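Local atomic coordinates of avidin (Gallus gallus, PDB entry 4U46), a protein that binds biotin very tightly in its natural form and is here a mutant, probably one engineered to accept other small molecules such as sterols. Residues 35-40 against 70-75. Sequence-based numbering, arbitrary orientation.
Sequences GTYIAT and FTVNWK. Unlike the reference sequence in segment 35-40: Ala39 (reference Thr), Thr40 (reference Ala).
Tyr37 and Trp74 meet inside the avidin barrel as an offset edge-to-face pair, and with Val72 and Phe70 they illustrate how strand 32-40 and the end of strand 67-73, with the turn that follows, can be joined through side chains alone, without a hydrogen bond between the two segments. The edge of the indole's six-membered ring is directed at the phenol face, with centroids 5.6 Å apart and planes at 81°. Its outermost corner does the touching: Trp74 CH2 lies 3.8 Å from Tyr37 CD1 and 4.0 Å from Tyr37 CE1. Val72 crosses the tyrosine at about a right angle. A chi1 of -176° sets its CG1 opposite the backbone N, which sends this methyl to Tyr37 CB at 4.0 Å and over one face of the indole, while CG2 meets Tyr37 CD2 at 4.0 Å and also lies in the plane of the Phe70 ring, at its edge. Phe70 touches more lightly, CE1 standing 4.4 Å from Tyr37 CD2, and its ring stacks on Phe83. The bond of Tyr37 OH to His20 ND1 fixes the phenol's end, and Thr81 OG1 ties Trp74 NE1. Were Tyr37 an alanine, the indole edge and the Val72 methyls would probably lose their apolar partner, and His20 its hydroxyl mate. Against this tight cluster, Ala39, a threonine in the reference, is buried but loosely placed, its CB 5.1 Å from Trp74 CZ3; Thr40 and Lys75 form the solvent side, where Lys75 NZ makes a long, weak ion pair with Glu50 OE2. Strand 48-57 runs between the segments, within an eight-stranded antiparallel avidin barrel whose interior aromatics line the family's biotin pocket, consistent with a ligand-pocket wall here.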
ATOM      1  N   GLY A  35     -18.557  13.608  -8.501  1.00 25.45           N
ATOM      2  CA  GLY A  35     -17.783  14.631  -9.150  1.00 24.93           C
ATOM      3  C   GLY A  35     -17.147  14.097 -10.389  1.00 25.00           C
ATOM      4  O   GLY A  35     -17.574  13.063 -10.923  1.00 21.46           O
ATOM      5  N   THR A  36     -16.104  14.788 -10.820  1.00 24.85           N
ATOM      6  CA  THR A  36     -15.404  14.455 -12.030  1.00 27.39           C
ATOM      7  C   THR A  36     -13.922  14.603 -11.830  1.00 25.78           C
ATOM      8  O   THR A  36     -13.451  15.557 -11.206  1.00 28.12           O
ATOM      9  CB  THR A  36     -15.903  15.340 -13.200  1.00 32.73           C
ATOM     10  OG1 THR A  36     -17.325  15.169 -13.325  1.00 34.84           O
ATOM     11  CG2 THR A  36     -15.274  14.897 -14.526  1.00 36.38           C
ATOM     12  N   TYR A  37     -13.193  13.607 -12.295  1.00 24.69           N
ATOM     13  CA  TYR A  37     -11.748  13.602 -12.253  1.00 26.41           C
ATOM     14  C   TYR A  37     -11.203  13.890 -13.670  1.00 26.45           C
ATOM     15  O   TYR A  37     -11.552  13.222 -14.615  1.00 25.34           O
ATOM     16  CB  TYR A  37     -11.246  12.243 -11.774  1.00 25.35           C
ATOM     17  CG  TYR A  37      -9.864  12.301 -11.136  1.00 28.13           C
ATOM     18  CD1 TYR A  37      -8.710  12.323 -11.899  1.00 27.55           C
ATOM     19  CD2 TYR A  37      -9.727  12.338  -9.747  1.00 29.33           C
ATOM     20  CE1 TYR A  37      -7.447  12.352 -11.306  1.00 29.16           C
ATOM     21  CE2 TYR A  37      -8.483  12.385  -9.161  1.00 28.78           C
ATOM     22  CZ  TYR A  37      -7.353  12.410  -9.934  1.00 29.48           C
ATOM     23  OH  TYR A  37      -6.139  12.440  -9.293  1.00 34.65           O
ATOM     24  N   ILE A  38     -10.365  14.907 -13.788  1.00 31.16           N
ATOM     25  CA  ILE A  38      -9.845  15.348 -15.063  1.00 35.66           C
ATOM     26  C   ILE A  38      -8.348  15.232 -15.041  1.00 36.25           C
ATOM     27  O   ILE A  38      -7.686  15.817 -14.178  1.00 34.48           O
ATOM     28  CB  ILE A  38     -10.276  16.819 -15.318  1.00 41.81           C
ATOM     29  CG1 ILE A  38     -11.800  16.910 -15.426  1.00 41.81           C
ATOM     30  CG2 ILE A  38      -9.623  17.390 -16.573  1.00 44.60           C
ATOM     31  CD1 ILE A  38     -12.480  17.356 -14.152  1.00 48.10           C
ATOM     32  N   ALA A  39      -7.805  14.471 -15.990  1.00 36.39           N
ATOM     33  CA  ALA A  39      -6.366  14.237 -16.079  1.00 39.75           C
ATOM     34  C   ALA A  39      -5.867  14.356 -17.523  1.00 44.97           C
ATOM     35  O   ALA A  39      -6.654  14.225 -18.494  1.00 39.31           O
ATOM     36  CB  ALA A  39      -6.037  12.852 -15.548  1.00 40.70           C
ATOM     37  N   THR A  40      -4.561  14.593 -17.667  1.00 48.97           N
ATOM     38  CA  THR A  40      -3.907  14.566 -18.993  1.00 54.99           C
ATOM     39  C   THR A  40      -3.489  13.150 -19.264  1.00 54.10           C
ATOM     40  O   THR A  40      -2.961  12.491 -18.375  1.00 52.46           O
ATOM     41  CB  THR A  40      -2.597  15.381 -19.060  1.00 59.47           C
ATOM     42  OG1 THR A  40      -1.579  14.725 -18.283  1.00 65.40           O
ATOM     43  CG2 THR A  40      -2.789  16.811 -18.576  1.00 59.84           C
ATOM     44  N   PHE A  70     -13.244   7.838  -2.276  1.00 17.06           N
ATOM     45  CA  PHE A  70     -13.978   7.783  -3.504  1.00 17.18           C
ATOM     46  C   PHE A  70     -13.324   6.822  -4.500  1.00 18.15           C
ATOM     47  O   PHE A  70     -12.142   6.450  -4.399  1.00 17.22           O
ATOM     48  CB  PHE A  70     -14.214   9.186  -4.130  1.00 18.30           C
ATOM     49  CG  PHE A  70     -12.925   9.995  -4.437  1.00 18.78           C
ATOM     50  CD1 PHE A  70     -12.264   9.866  -5.666  1.00 19.46           C
ATOM     51  CD2 PHE A  70     -12.457  10.934  -3.532  1.00 19.77           C
ATOM     52  CE1 PHE A  70     -11.102  10.621  -5.946  1.00 19.72           C
ATOM     53  CE2 PHE A  70     -11.349  11.735  -3.839  1.00 21.22           C
ATOM     54  CZ  PHE A  70     -10.680  11.562  -5.045  1.00 21.06           C
ATOM     55  N   THR A  71     -14.122   6.458  -5.485  1.00 18.53           N
ATOM     56  CA  THR A  71     -13.783   5.568  -6.563  1.00 18.67           C
ATOM     57  C   THR A  71     -13.926   6.371  -7.872  1.00 17.79           C
ATOM     58  O   THR A  71     -14.951   7.084  -8.100  1.00 18.26           O
ATOM     59  CB  THR A  71     -14.792   4.387  -6.636  1.00 20.76           C
ATOM     60  OG1 THR A  71     -14.838   3.677  -5.413  1.00 22.63           O
ATOM     61  CG2 THR A  71     -14.405   3.400  -7.732  1.00 19.12           C
ATOM     62  N   VAL A  72     -12.860   6.336  -8.677  1.00 19.71           N
ATOM     63  CA  VAL A  72     -12.859   6.894 -10.015  1.00 18.75           C
ATOM     64  C   VAL A  72     -13.070   5.733 -10.999  1.00 19.98           C
ATOM     65  O   VAL A  72     -12.275   4.773 -11.062  1.00 20.14           O
ATOM     66  CB  VAL A  72     -11.561   7.613 -10.376  1.00 21.12           C
ATOM     67  CG1 VAL A  72     -11.702   8.252 -11.759  1.00 22.73           C
ATOM     68  CG2 VAL A  72     -11.192   8.663  -9.344  1.00 20.69           C
ATOM     69  N   ASN A  73     -14.141   5.805 -11.743  1.00 19.29           N
ATOM     70  CA  ASN A  73     -14.497   4.740 -12.677  1.00 23.88           C
ATOM     71  C   ASN A  73     -14.040   5.204 -14.082  1.00 23.82           C
ATOM     72  O   ASN A  73     -14.751   5.931 -14.781  1.00 24.25           O
ATOM     73  CB  ASN A  73     -15.986   4.445 -12.594  1.00 25.30           C
ATOM     74  CG  ASN A  73     -16.390   3.221 -13.406  1.00 31.85           C
ATOM     75  OD1 ASN A  73     -15.558   2.474 -13.932  1.00 32.48           O
ATOM     76  ND2 ASN A  73     -17.679   3.035 -13.532  1.00 34.93           N
ATOM     77  N   TRP A  74     -12.789   4.888 -14.402  1.00 23.50           N
ATOM     78  CA  TRP A  74     -12.062   5.472 -15.556  1.00 25.11           C
ATOM     79  C   TRP A  74     -12.826   5.135 -16.854  1.00 27.07           C
ATOM     80  O   TRP A  74     -13.298   4.038 -16.996  1.00 25.37           O
ATOM     81  CB  TRP A  74     -10.648   4.933 -15.658  1.00 26.38           C
ATOM     82  CG  TRP A  74      -9.776   5.303 -14.488  1.00 25.41           C
ATOM     83  CD1 TRP A  74      -9.277   4.464 -13.566  1.00 23.86           C
ATOM     84  CD2 TRP A  74      -9.317   6.591 -14.153  1.00 26.73           C
ATOM     85  NE1 TRP A  74      -8.548   5.134 -12.652  1.00 23.34           N
ATOM     86  CE2 TRP A  74      -8.547   6.458 -12.980  1.00 24.91           C
ATOM     87  CE3 TRP A  74      -9.483   7.858 -14.717  1.00 25.96           C
ATOM     88  CZ2 TRP A  74      -7.951   7.538 -12.361  1.00 25.97           C
ATOM     89  CZ3 TRP A  74      -8.897   8.910 -14.123  1.00 28.56           C
ATOM     90  CH2 TRP A  74      -8.126   8.763 -12.943  1.00 28.50           C
ATOM     91  N   LYS A  75     -13.043   6.133 -17.697  1.00 31.20           N
ATOM     92  CA  LYS A  75     -13.910   5.977 -18.879  1.00 36.77           C
ATOM     93  C   LYS A  75     -13.118   5.541 -20.116  1.00 35.64           C
ATOM     94  O   LYS A  75     -13.710   5.101 -21.092  1.00 30.67           O
ATOM     95  CB  LYS A  75     -14.621   7.286 -19.202  1.00 39.86           C
ATOM     96  CG  LYS A  75     -15.973   7.445 -18.550  1.00 48.49           C
ATOM     97  CD  LYS A  75     -16.546   8.838 -18.840  1.00 54.00           C
ATOM     98  CE  LYS A  75     -17.045   8.977 -20.269  1.00 58.29           C
ATOM     99  NZ  LYS A  75     -17.039  10.404 -20.699  1.00 62.40           N
TER